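Local coordinates for peroxisomal membrane protein PEX15 (Saccharomyces cerevisiae, PDB 5VXV) that anchors the AAA-ATPase subunits PEX1 and PEX6 to the peroxisomal membrane, this chain being a mainly helical part that is probably cytoplasmic, at residues S54-G59 with Q106-D111; C20-S25 with L60-E65; F70-P75 with R99-V104; E114-T119 with K160-K165; E7-F12 with L42-S47. All coordinates share one frame; numbering follows the deposited sequence. Where two conformers were deposited one is given.

The five contacts trace the layers of this helical domain from its N-terminal end inward. Contact 5 and contact 2, centres 12 Å apart, bind the first helices together and touch where C8 meets helix 17-27 at C20, K23 and M24. Contact 2 passes into contact 1 through E22, whose carboxylate reaches the backbone N of G59. Contacts 1 and 3 share helix 91-108, with centres 11 Å apart; F55 of the first packs on V104 and C100 of the second. Contact 3, its centre about 9 Å from that of the chain, also meets contact 5 through the rings of F70 and F45. Contact 4 touches contact 1 (L161 on Q106) and contact 3 (L161 on I102); its centre lies about 30 Å from that of contact 5.

Contact 1. Residues S54-G59 with Q106-D111; sequences SFTKLG and QFNLTD
S54 and F107 bring their CA atoms within 6.6 Å, and T56 approaches N108 about as closely, where the irregular segment 54-59 runs past the C-terminal part of helix 91-108. A wider, pi-type turn spans 106-108. S54 sets its CB against the F107 ring, 3.6 Å from CD2, in an oblique approach, while CG of Q106 lies over the centre of one face of that ring. The methyl of T56 settles over the backbone of F107, CG2 lying 3.6 Å from the carbonyl O of F107 and touching CB of F107 and ND2 of N108. With CG2 anti to the carbonyl carbon, OG1 of T56 falls between N and that carbon (chi1 62°), where it shares a hydrogen bond with OG of S54. N108 lays OD1 near the plane of the F55 ring, at its edge, with amide and ring planes 25° apart. A water links the backbone of the loop to the N108 amide: it accepts from N of F55 and donates to OD1 of N108 at 2.6 Å. The loop lies at the surface, yet the buried F55 touches I66 of helix 60-70 and K103 and V104 of helix 91-108, and N108 leans on Q63 and L67 of helix 60-70.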
# COMPACT_ATOMS: atom_id res chain seq x y z
N SER A 54 11.95 -4.46 -3.90
CA SER A 54 12.06 -4.74 -2.47
C SER A 54 13.08 -3.77 -1.90
O SER A 54 13.76 -3.04 -2.63
CB SER A 54 12.47 -6.19 -2.21
OG SER A 54 13.83 -6.40 -2.53
N PHE A 55 13.20 -3.77 -0.57
CA PHE A 55 14.12 -2.89 0.13
C PHE A 55 15.40 -3.59 0.57
O PHE A 55 16.21 -3.00 1.29
CB PHE A 55 13.44 -2.27 1.35
CG PHE A 55 12.18 -1.51 1.03
CD1 PHE A 55 12.12 -0.68 -0.08
CD2 PHE A 55 11.06 -1.64 1.83
CE1 PHE A 55 10.97 0.02 -0.38
CE2 PHE A 55 9.90 -0.94 1.54
CZ PHE A 55 9.86 -0.12 0.43
N THR A 56 15.62 -4.82 0.12
CA THR A 56 16.67 -5.67 0.66
C THR A 56 18.02 -5.53 -0.02
O THR A 56 19.03 -5.92 0.57
CB THR A 56 16.24 -7.14 0.59
OG1 THR A 56 16.03 -7.51 -0.78
CG2 THR A 56 14.95 -7.36 1.37
N LYS A 57 18.07 -4.98 -1.24
CA LYS A 57 19.33 -4.86 -1.97
C LYS A 57 20.01 -3.52 -1.78
O LYS A 57 21.03 -3.26 -2.42
CB LYS A 57 19.08 -5.10 -3.46
N LEU A 58 19.48 -2.66 -0.91
CA LEU A 58 19.99 -1.32 -0.73
C LEU A 58 21.07 -1.29 0.35
O LEU A 58 21.24 -2.23 1.12
CB LEU A 58 18.85 -0.37 -0.38
CG LEU A 58 17.66 -0.38 -1.34
CD1 LEU A 58 16.47 0.35 -0.75
CD2 LEU A 58 18.05 0.22 -2.69
N GLY A 59 21.80 -0.17 0.41
CA GLY A 59 22.79 0.01 1.45
C GLY A 59 22.16 -0.03 2.83
O GLY A 59 20.97 0.24 3.02
N GLN A 106 7.04 -8.67 3.57
CA GLN A 106 7.23 -9.77 2.63
C GLN A 106 8.70 -10.13 2.47
O GLN A 106 9.04 -11.32 2.36
CB GLN A 106 6.62 -9.38 1.28
CG GLN A 106 6.72 -10.45 0.21
CD GLN A 106 6.04 -10.02 -1.08
OE1 GLN A 106 5.45 -8.95 -1.16
NE2 GLN A 106 6.12 -10.87 -2.10
N PHE A 107 9.60 -9.14 2.44
CA PHE A 107 10.99 -9.37 2.08
C PHE A 107 11.99 -9.09 3.19
O PHE A 107 13.04 -9.74 3.22
CB PHE A 107 11.37 -8.53 0.85
CG PHE A 107 10.55 -8.84 -0.37
CD1 PHE A 107 10.68 -10.05 -1.02
CD2 PHE A 107 9.66 -7.91 -0.88
CE1 PHE A 107 9.93 -10.34 -2.15
CE2 PHE A 107 8.90 -8.19 -2.00
CZ PHE A 107 9.04 -9.41 -2.64
N ASN A 108 11.72 -8.14 4.08
CA ASN A 108 12.69 -7.82 5.13
C ASN A 108 12.55 -8.70 6.36
O ASN A 108 13.53 -8.84 7.11
CB ASN A 108 12.55 -6.35 5.54
CG ASN A 108 13.15 -5.40 4.52
OD1 ASN A 108 12.43 -4.81 3.71
ND2 ASN A 108 14.47 -5.25 4.55
N LEU A 109 11.39 -9.30 6.58
CA LEU A 109 11.20 -10.22 7.70
C LEU A 109 11.47 -11.65 7.25
O LEU A 109 11.03 -12.07 6.18
CB LEU A 109 9.78 -10.11 8.25
CG LEU A 109 9.37 -8.75 8.81
CD1 LEU A 109 7.95 -8.80 9.36
CD2 LEU A 109 10.34 -8.28 9.90
N THR A 110 12.21 -12.39 8.08
CA THR A 110 12.55 -13.78 7.78
C THR A 110 11.72 -14.78 8.56
O THR A 110 11.43 -15.86 8.05
CB THR A 110 14.03 -14.03 8.09
OG1 THR A 110 14.25 -13.96 9.51
CG2 THR A 110 14.92 -13.00 7.40
N ASP A 111 11.32 -14.44 9.79
CA ASP A 111 10.58 -15.37 10.64
C ASP A 111 9.10 -15.34 10.27
O ASP A 111 8.45 -14.30 10.38
CB ASP A 111 10.78 -15.01 12.11
CG ASP A 111 10.06 -15.96 13.05
OD1 ASP A 111 9.61 -17.03 12.59
OD2 ASP A 111 9.94 -15.63 14.25
O HOH W 1 11.48 -5.16 1.35

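Contact 2. Residues C20-S25 with L60-E65; sequences CLEKMS and LTLQSE
L21 turns its CB to the two methyls of L62, 3.8 Å from CD2, and its carbonyl O lies beside CD1 of the same leucine. L21 also packs against F45, A48 and C49 of helix 39-51. E22, one residue on, folds back at chi2 (-72°), which lays its carboxylate against CD2 of L62, with CD only 3.3 Å from that methyl. OE1 of E22 accepts from a water that in turn accepts from N of L62 in the first turn of helix 60-70, and OE2 takes the backbone N of G59 at the N-cap position. Both ends of the carboxylate thus serve N-H groups at the start of that helix, one directly and one through water. A leucine in place of E22 would probably leave the N-H of G59 without this acceptor and unseat the bridging water. This is near-orthogonal packing of helices 17-27 and 60-70 in the alpha-helical domain: the segments run at 84°, with axes 9.6 Å apart at closest approach, and L62 enters at the crossing. S25, with OG anti to its own N (chi1 174°), donates to OE2 of E65 at 2.7 Å, meeting that oxygen from above the carboxylate plane. A second water donates to both O of S25 and OE1 of E65.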
# COMPACT_ATOMS: atom_id res chain seq x y z
N CYS A 20 18.20 7.61 -6.63
CA CYS A 20 17.35 8.63 -6.01
C CYS A 20 17.28 8.43 -4.50
O CYS A 20 17.53 9.35 -3.73
CB CYS A 20 15.96 8.59 -6.64
SG CYS A 20 14.72 9.62 -5.81
N LEU A 21 16.94 7.21 -4.07
CA LEU A 21 16.79 6.94 -2.64
C LEU A 21 18.11 7.07 -1.90
O LEU A 21 18.15 7.59 -0.78
CB LEU A 21 16.18 5.55 -2.44
CG LEU A 21 14.69 5.46 -2.79
CD1 LEU A 21 14.26 4.01 -2.92
CD2 LEU A 21 13.85 6.18 -1.74
N GLU A 22 19.21 6.60 -2.50
CA GLU A 22 20.51 6.73 -1.85
C GLU A 22 20.88 8.20 -1.65
O GLU A 22 21.47 8.57 -0.63
CB GLU A 22 21.59 6.01 -2.66
CG GLU A 22 21.45 4.49 -2.70
CD GLU A 22 21.80 3.83 -1.37
OE1 GLU A 22 22.10 4.55 -0.40
OE2 GLU A 22 21.78 2.58 -1.31
N LYS A 23 20.53 9.05 -2.62
CA LYS A 23 20.82 10.48 -2.48
C LYS A 23 19.95 11.11 -1.40
O LYS A 23 20.43 11.93 -0.61
CB LYS A 23 20.62 11.19 -3.82
CG LYS A 23 20.99 12.68 -3.80
CD LYS A 23 22.46 12.88 -3.44
N MSE A 24 18.67 10.74 -1.35
CA MSE A 24 17.79 11.25 -0.30
C MSE A 24 18.36 10.89 1.06
O MSE A 24 18.33 11.70 1.99
CB MSE A 24 16.37 10.69 -0.46
CG MSE A 24 15.66 11.13 -1.73
SE MSE A 24 13.77 10.61 -1.80
CE MSE A 24 13.06 11.94 -0.56
N SER A 25 18.87 9.66 1.18
CA SER A 25 19.47 9.22 2.43
C SER A 25 20.75 9.99 2.73
O SER A 25 20.97 10.42 3.87
CB SER A 25 19.75 7.72 2.38
OG SER A 25 20.45 7.29 3.53
N LEU A 60 22.99 -0.36 3.82
CA LEU A 60 22.47 -0.61 5.17
C LEU A 60 21.83 0.64 5.76
O LEU A 60 20.74 0.56 6.34
CB LEU A 60 23.59 -1.12 6.08
CG LEU A 60 24.03 -2.57 5.83
N THR A 61 22.48 1.80 5.62
CA THR A 61 21.91 3.03 6.18
C THR A 61 20.58 3.36 5.52
O THR A 61 19.59 3.64 6.20
CB THR A 61 22.90 4.18 6.01
OG1 THR A 61 24.12 3.88 6.72
CG2 THR A 61 22.32 5.48 6.57
N LEU A 62 20.54 3.34 4.18
CA LEU A 62 19.29 3.59 3.48
C LEU A 62 18.22 2.60 3.89
O LEU A 62 17.06 2.97 4.12
CB LEU A 62 19.52 3.54 1.97
CG LEU A 62 18.26 3.55 1.09
CD1 LEU A 62 17.40 4.77 1.39
CD2 LEU A 62 18.64 3.52 -0.39
N GLN A 63 18.58 1.32 4.00
CA GLN A 63 17.61 0.30 4.36
C GLN A 63 17.02 0.57 5.75
O GLN A 63 15.81 0.45 5.95
CB GLN A 63 18.25 -1.08 4.30
CG GLN A 63 17.25 -2.22 4.20
CD GLN A 63 17.89 -3.54 3.80
OE1 GLN A 63 17.62 -4.58 4.40
NE2 GLN A 63 18.74 -3.51 2.78
N SER A 64 17.87 0.94 6.71
CA SER A 64 17.38 1.21 8.06
C SER A 64 16.44 2.40 8.07
O SER A 64 15.46 2.42 8.82
CB SER A 64 18.55 1.44 9.01
OG SER A 64 19.15 2.71 8.79
N GLU A 65 16.71 3.41 7.24
CA GLU A 65 15.87 4.60 7.21
C GLU A 65 14.52 4.31 6.55
O GLU A 65 13.49 4.81 7.00
CB GLU A 65 16.60 5.74 6.51
CG GLU A 65 17.78 6.26 7.32
CD GLU A 65 18.66 7.24 6.56
OE1 GLU A 65 19.60 7.78 7.18
OE2 GLU A 65 18.42 7.46 5.36
O HOH W 2 22.94 3.49 2.50
O HOH W 3 21.28 9.50 6.36

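Contact 3. Residues F70-P75 with R99-V104; sequences FTLDTP and RCCIKV
The end of helix 60-70 and the type I turn T71-T74 that follows it dock on the side of helix 91-108, a junction buried near the middle of this helical domain. F70, the last residue of its helix, carries most of the contact. Its ring lies flat against C100: CB of C100 stands over the ring centre, 3.4 Å from the centroid and 9° off the normal, a CH-pi contact. The thiol sits over the same face but farther out, with SG of C100 4.2 Å from the centroid and nearest to CZ, a sulfur-aromatic contact. One turn further along helix 91-108, CG2 of V104 meets CB of F70 at 3.7 Å. T71 adds only a looser touch, OG1 to CG1 of V104; its hydroxyl is hydrogen-bonded to the carbonyl O of L67 in the preceding helical turn. L72, though part of the turn, sends CD2 back to SG of C101 at 3.8 Å, and its side chain also packs on L122 and I125 of helix 112-136. C49 of helix 39-51 touches both F70 and C100. A water lies between the two backbones, donating to O of F70 at 2.7 Å and to O of C101. Carbon and sulfur thus do nearly all the direct touching, and a polar link is made by this water, which gives a proton to a carbonyl on each side. Both cysteines serve as small, soft apolar groups, with their sulfurs against a ring and a methyl.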
# COMPACT_ATOMS: atom_id res chain seq x y z
N PHE A 70 8.27 2.42 7.36
CA PHE A 70 7.25 1.45 6.95
C PHE A 70 7.14 0.25 7.87
O PHE A 70 6.40 -0.69 7.55
CB PHE A 70 7.53 0.98 5.52
CG PHE A 70 7.50 2.08 4.50
CD1 PHE A 70 6.36 2.85 4.32
CD2 PHE A 70 8.60 2.35 3.71
CE1 PHE A 70 6.32 3.86 3.39
CE2 PHE A 70 8.57 3.36 2.77
CZ PHE A 70 7.43 4.12 2.61
N THR A 71 7.83 0.24 9.01
CA THR A 71 7.64 -0.78 10.03
C THR A 71 6.55 -0.29 10.98
O THR A 71 6.69 0.78 11.59
CB THR A 71 8.95 -1.06 10.77
OG1 THR A 71 9.93 -1.56 9.85
CG2 THR A 71 8.74 -2.09 11.88
N LEU A 72 5.49 -1.08 11.12
CA LEU A 72 4.21 -0.55 11.57
C LEU A 72 4.27 0.05 12.97
O LEU A 72 3.54 1.01 13.25
CB LEU A 72 3.14 -1.65 11.51
CG LEU A 72 2.83 -2.20 10.12
CD1 LEU A 72 1.81 -3.33 10.21
CD2 LEU A 72 2.33 -1.10 9.20
N ASP A 73 5.11 -0.49 13.85
CA ASP A 73 5.08 -0.08 15.25
C ASP A 73 6.18 0.90 15.63
O ASP A 73 6.36 1.18 16.82
CB ASP A 73 5.15 -1.31 16.16
CG ASP A 73 6.34 -2.20 15.85
OD1 ASP A 73 7.21 -1.78 15.06
OD2 ASP A 73 6.40 -3.32 16.40
N THR A 74 6.92 1.45 14.65
CA THR A 74 7.89 2.48 15.02
C THR A 74 7.18 3.82 15.22
O THR A 74 6.13 4.07 14.62
CB THR A 74 8.97 2.64 13.96
OG1 THR A 74 8.42 3.24 12.78
CG2 THR A 74 9.61 1.30 13.61
N PRO A 75 7.73 4.70 16.06
CA PRO A 75 7.15 6.04 16.17
C PRO A 75 7.08 6.77 14.84
O PRO A 75 6.11 7.47 14.56
CB PRO A 75 8.09 6.75 17.16
CG PRO A 75 8.70 5.64 17.95
CD PRO A 75 8.85 4.49 17.00
N ARG A 99 1.34 -0.53 0.23
CA ARG A 99 2.18 -1.46 -0.52
C ARG A 99 3.61 -1.46 0.00
O ARG A 99 4.27 -2.51 0.01
CB ARG A 99 2.15 -1.12 -2.01
CG ARG A 99 0.84 -1.48 -2.70
CD ARG A 99 0.99 -1.53 -4.22
NE ARG A 99 1.23 -0.21 -4.80
CZ ARG A 99 0.28 0.58 -5.29
NH1 ARG A 99 -0.99 0.21 -5.29
NH2 ARG A 99 0.61 1.76 -5.79
N CYS A 100 4.10 -0.31 0.45
CA CYS A 100 5.45 -0.25 1.02
C CYS A 100 5.52 -1.00 2.34
O CYS A 100 6.51 -1.69 2.62
CB CYS A 100 5.88 1.21 1.20
SG CYS A 100 6.19 2.07 -0.36
N CYS A 101 4.48 -0.88 3.18
CA CYS A 101 4.44 -1.67 4.41
C CYS A 101 4.44 -3.16 4.10
O CYS A 101 5.11 -3.95 4.78
CB CYS A 101 3.21 -1.30 5.23
SG CYS A 101 3.19 0.40 5.85
N ILE A 102 3.70 -3.56 3.07
CA ILE A 102 3.65 -4.96 2.67
C ILE A 102 5.03 -5.44 2.23
O ILE A 102 5.45 -6.56 2.54
CB ILE A 102 2.60 -5.15 1.56
CG1 ILE A 102 1.19 -4.93 2.14
CG2 ILE A 102 2.71 -6.53 0.91
CD1 ILE A 102 0.13 -4.70 1.09
N LYS A 103 5.75 -4.59 1.50
CA LYS A 103 7.07 -4.97 1.00
C LYS A 103 8.04 -5.25 2.14
O LYS A 103 8.91 -6.12 2.02
CB LYS A 103 7.63 -3.89 0.08
CG LYS A 103 7.08 -3.96 -1.33
CD LYS A 103 7.57 -2.81 -2.19
CE LYS A 103 6.93 -2.85 -3.56
NZ LYS A 103 7.26 -1.63 -4.36
N VAL A 104 7.91 -4.53 3.26
CA VAL A 104 8.76 -4.78 4.42
C VAL A 104 8.45 -6.16 5.00
O VAL A 104 9.35 -6.97 5.24
CB VAL A 104 8.57 -3.68 5.47
CG1 VAL A 104 9.22 -4.07 6.80
CG2 VAL A 104 9.14 -2.36 4.97
O HOH W 4 5.29 -3.17 7.45

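Contact 4. Residues E114-T119 with K160-K165; sequences EQEEKT and KLHHKK
A histidine-carboxylate hydrogen bond joins E116, near the start of helix 112-136, to H162, at the C-terminal end of helix 143-161. ND1 of H162 donates to OE2 of E116 at 2.7 Å with an N-H...O angle of 153°, reaching the oxygen on its syn side and nearly in the imidazole plane. E116 attains this by bending at chi2 (-71°), which brings its carboxylate to the ring edge, the two planes 37° apart. T119, one turn on, covers a ring face: its CG2 lies 3.4 Å from NE2 of H162. Its OG1 donates to O of Q115, which also accepts from N of T119, and lies 3.7 Å from CD1 of L161. Beyond the histidine, H163 has positive phi and closes helix 143-161 in a Schellman motif. Two waters also donate to OE2 of E116; one donates to O of H162 as well, the other to O of L161. NE2 of H162 is hydrogen-bonded to E123. A phenylalanine in place of H162 would probably leave OE2 of E116 without its protein donor, and E123 without its mate. The ring is thus fixed at both nitrogens between two acidic side chains of helix 112-136, a setting likely to stabilise a protonated imidazole.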
# COMPACT_ATOMS: atom_id res chain seq x y z
N GLU A 114 6.83 -13.92 12.88
CA GLU A 114 6.82 -12.46 12.95
C GLU A 114 6.10 -11.86 11.75
O GLU A 114 5.42 -10.84 11.88
CB GLU A 114 8.25 -11.93 13.04
CG GLU A 114 8.32 -10.42 13.25
CD GLU A 114 9.74 -9.91 13.35
OE1 GLU A 114 10.68 -10.72 13.19
OE2 GLU A 114 9.92 -8.70 13.59
N GLN A 115 6.25 -12.47 10.57
CA GLN A 115 5.51 -12.01 9.40
C GLN A 115 4.01 -12.08 9.66
O GLN A 115 3.27 -11.13 9.36
CB GLN A 115 5.88 -12.85 8.18
CG GLN A 115 7.24 -12.54 7.60
CD GLN A 115 7.55 -13.39 6.38
OE1 GLN A 115 7.46 -14.61 6.42
NE2 GLN A 115 7.90 -12.73 5.28
N GLU A 116 3.54 -13.20 10.21
CA GLU A 116 2.12 -13.32 10.53
C GLU A 116 1.70 -12.26 11.53
O GLU A 116 0.64 -11.63 11.37
CB GLU A 116 1.84 -14.72 11.08
CG GLU A 116 1.66 -15.78 10.00
CD GLU A 116 0.37 -15.61 9.23
OE1 GLU A 116 -0.66 -15.29 9.87
OE2 GLU A 116 0.37 -15.80 8.00
N GLU A 117 2.51 -12.02 12.56
CA GLU A 117 2.19 -11.02 13.56
C GLU A 117 1.97 -9.65 12.92
O GLU A 117 0.97 -8.98 13.19
CB GLU A 117 3.30 -10.96 14.61
CG GLU A 117 2.99 -10.10 15.82
CD GLU A 117 4.12 -10.10 16.82
OE1 GLU A 117 4.59 -11.19 17.21
OE2 GLU A 117 4.56 -8.99 17.22
N LYS A 118 2.89 -9.23 12.05
CA LYS A 118 2.76 -7.93 11.42
C LYS A 118 1.66 -7.91 10.37
O LYS A 118 1.02 -6.87 10.16
CB LYS A 118 4.10 -7.52 10.79
CG LYS A 118 5.18 -7.19 11.81
CD LYS A 118 4.82 -5.95 12.62
N THR A 119 1.42 -9.04 9.69
CA THR A 119 0.32 -9.09 8.73
C THR A 119 -1.01 -8.86 9.43
O THR A 119 -1.86 -8.11 8.92
CB THR A 119 0.32 -10.44 8.00
OG1 THR A 119 1.56 -10.60 7.29
CG2 THR A 119 -0.83 -10.53 7.01
N LYS A 160 -1.32 -13.03 -0.64
CA LYS A 160 0.13 -13.16 -0.75
C LYS A 160 0.80 -13.29 0.61
O LYS A 160 1.58 -14.23 0.84
CB LYS A 160 0.70 -11.96 -1.52
CG LYS A 160 2.20 -12.05 -1.75
N LEU A 161 0.53 -12.36 1.53
CA LEU A 161 1.26 -12.38 2.80
C LEU A 161 0.94 -13.63 3.62
O LEU A 161 1.78 -14.09 4.40
CB LEU A 161 0.97 -11.12 3.61
CG LEU A 161 1.66 -9.83 3.15
CD1 LEU A 161 1.31 -8.68 4.08
CD2 LEU A 161 3.17 -9.98 3.06
N HIS A 162 -0.26 -14.19 3.47
CA HIS A 162 -0.62 -15.42 4.16
C HIS A 162 -0.33 -16.67 3.33
O HIS A 162 -0.52 -17.78 3.83
CB HIS A 162 -2.10 -15.41 4.55
CG HIS A 162 -2.43 -14.48 5.67
ND1 HIS A 162 -1.84 -14.58 6.92
CD2 HIS A 162 -3.29 -13.44 5.75
CE1 HIS A 162 -2.32 -13.64 7.71
NE2 HIS A 162 -3.21 -12.93 7.02
N HIS A 163 0.11 -16.52 2.08
CA HIS A 163 0.37 -17.66 1.21
C HIS A 163 -0.88 -18.53 1.07
O HIS A 163 -0.83 -19.75 1.20
CB HIS A 163 1.55 -18.49 1.73
CG HIS A 163 2.72 -17.68 2.18
ND1 HIS A 163 3.65 -17.15 1.31
CD2 HIS A 163 3.11 -17.30 3.43
CE1 HIS A 163 4.56 -16.48 2.00
NE2 HIS A 163 4.26 -16.56 3.28
N LYS A 164 -2.00 -17.88 0.76
CA LYS A 164 -3.32 -18.50 0.73
C LYS A 164 -3.99 -18.27 -0.62
O LYS A 164 -3.90 -17.17 -1.18
CB LYS A 164 -4.19 -17.95 1.87
CG LYS A 164 -5.57 -18.56 1.98
CD LYS A 164 -6.24 -18.13 3.28
CE LYS A 164 -7.62 -18.75 3.43
N LYS A 165 -4.68 -19.29 -1.12
CA LYS A 165 -5.26 -19.22 -2.45
C LYS A 165 -6.40 -18.20 -2.49
O LYS A 165 -7.12 -18.02 -1.50
CB LYS A 165 -5.79 -20.59 -2.88
O HOH W 5 5.16 -15.23 5.72
O HOH W 6 0.15 -18.28 6.55
O HOH W 7 2.40 -13.77 7.06

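Contact 5. Residues E7-F12 with L42-S47; sequences ECVNLF and LDLFVS
L44 reaches from helix 42-47 to helix 7-12 and carries most of the contact, its side chain forking between C8 and F12. From CB, the chain leaves with CG anti to the backbone N (chi1 172°), which takes the branch point across to the other helix. There the two methyls part. CD1 goes to F12, lying 3.6 Å from CG and equally near CD1 of the ring, in an oblique approach, and 3.7 Å from CB of F12. CD2 turns to the preceding helical turn, where it meets CB of C8 at 3.9 Å and, more loosely, CG2 of V9 at 4.3 Å. The F12 and L44 side chains lie alongside each other and run opposite ways, so the phenylalanine extends beyond the leucine to the next turn of the facing helix. The far end of its ring reaches S47, with CZ 4.0 Å from CB of S47 and CE1 beside the serine's carbonyl carbon. The hydroxyl of S47 is engaged elsewhere, with K96 of helix 91-108. C8 meanwhile packs also on K23 and M24 of helix 17-27, and F12 on I17. With the segments at 31° and their axes 11.2 Å apart, a spacing bridged mainly by L44 and F12, this is shallow-angle, largely apolar packing of helix 3-13 on helix 39-51 at the N-terminal end of the alpha-helical domain.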
# COMPACT_ATOMS: atom_id res chain seq x y z
N GLU A 7 18.07 17.44 -7.59
CA GLU A 7 18.88 16.30 -8.03
C GLU A 7 18.15 14.99 -7.76
O GLU A 7 18.20 14.07 -8.59
CB GLU A 7 20.24 16.31 -7.32
CG GLU A 7 21.15 17.44 -7.75
CD GLU A 7 22.52 17.35 -7.10
OE1 GLU A 7 22.89 16.26 -6.62
OE2 GLU A 7 23.23 18.38 -7.06
N CYS A 8 17.48 14.88 -6.61
CA CYS A 8 16.71 13.67 -6.32
C CYS A 8 15.55 13.52 -7.30
O CYS A 8 15.28 12.41 -7.78
CB CYS A 8 16.19 13.73 -4.88
SG CYS A 8 17.46 13.74 -3.60
N VAL A 9 14.86 14.62 -7.60
CA VAL A 9 13.76 14.57 -8.57
C VAL A 9 14.27 14.12 -9.93
O VAL A 9 13.64 13.29 -10.60
CB VAL A 9 13.07 15.95 -8.65
CG1 VAL A 9 12.06 15.98 -9.79
CG2 VAL A 9 12.39 16.29 -7.33
N ASN A 10 15.42 14.65 -10.36
CA ASN A 10 15.95 14.29 -11.67
C ASN A 10 16.28 12.81 -11.75
O ASN A 10 16.05 12.17 -12.79
CB ASN A 10 17.18 15.14 -11.98
CG ASN A 10 16.85 16.60 -12.20
OD1 ASN A 10 15.69 16.96 -12.42
ND2 ASN A 10 17.87 17.46 -12.15
N LEU A 11 16.81 12.24 -10.67
CA LEU A 11 17.07 10.81 -10.64
C LEU A 11 15.77 10.01 -10.74
O LEU A 11 15.72 8.98 -11.41
CB LEU A 11 17.84 10.44 -9.37
CG LEU A 11 19.29 10.93 -9.33
CD1 LEU A 11 19.85 10.86 -7.93
CD2 LEU A 11 20.15 10.10 -10.29
N PHE A 12 14.72 10.49 -10.07
CA PHE A 12 13.43 9.81 -10.16
C PHE A 12 12.89 9.84 -11.58
O PHE A 12 12.41 8.82 -12.10
CB PHE A 12 12.44 10.47 -9.19
CG PHE A 12 11.07 9.84 -9.20
CD1 PHE A 12 10.80 8.75 -8.39
CD2 PHE A 12 10.07 10.33 -10.02
CE1 PHE A 12 9.55 8.16 -8.40
CE2 PHE A 12 8.81 9.75 -10.03
CZ PHE A 12 8.56 8.66 -9.21
N LEU A 42 8.19 13.99 1.11
CA LEU A 42 7.50 12.75 1.47
C LEU A 42 6.86 12.10 0.25
O LEU A 42 6.95 10.88 0.07
CB LEU A 42 6.44 13.05 2.53
CG LEU A 42 5.49 11.92 2.92
CD1 LEU A 42 6.25 10.71 3.43
CD2 LEU A 42 4.50 12.41 3.98
N ASP A 43 6.23 12.90 -0.61
CA ASP A 43 5.58 12.35 -1.80
C ASP A 43 6.59 11.64 -2.70
O ASP A 43 6.31 10.55 -3.21
CB ASP A 43 4.87 13.47 -2.56
CG ASP A 43 3.65 12.98 -3.31
OD1 ASP A 43 2.85 12.21 -2.73
OD2 ASP A 43 3.48 13.37 -4.49
N LEU A 44 7.76 12.25 -2.90
CA LEU A 44 8.79 11.60 -3.72
C LEU A 44 9.25 10.30 -3.07
O LEU A 44 9.39 9.27 -3.74
CB LEU A 44 9.97 12.54 -3.92
CG LEU A 44 11.20 11.91 -4.60
CD1 LEU A 44 10.86 11.37 -5.98
CD2 LEU A 44 12.35 12.91 -4.68
N PHE A 45 9.52 10.34 -1.77
CA PHE A 45 10.00 9.15 -1.07
C PHE A 45 9.04 7.98 -1.25
O PHE A 45 9.46 6.86 -1.58
CB PHE A 45 10.21 9.47 0.41
CG PHE A 45 10.60 8.28 1.23
CD1 PHE A 45 11.86 7.73 1.11
CD2 PHE A 45 9.70 7.70 2.11
CE1 PHE A 45 12.23 6.64 1.86
CE2 PHE A 45 10.06 6.61 2.86
CZ PHE A 45 11.32 6.07 2.74
N VAL A 46 7.75 8.21 -1.03
CA VAL A 46 6.77 7.13 -1.14
C VAL A 46 6.69 6.63 -2.58
O VAL A 46 6.62 5.42 -2.83
CB VAL A 46 5.39 7.61 -0.64
CG1 VAL A 46 4.33 6.55 -0.87
CG2 VAL A 46 5.47 7.96 0.84
N SER A 47 6.72 7.54 -3.55
CA SER A 47 6.63 7.13 -4.95
C SER A 47 7.85 6.31 -5.36
O SER A 47 7.72 5.31 -6.08
CB SER A 47 6.48 8.35 -5.85
OG SER A 47 5.19 8.92 -5.71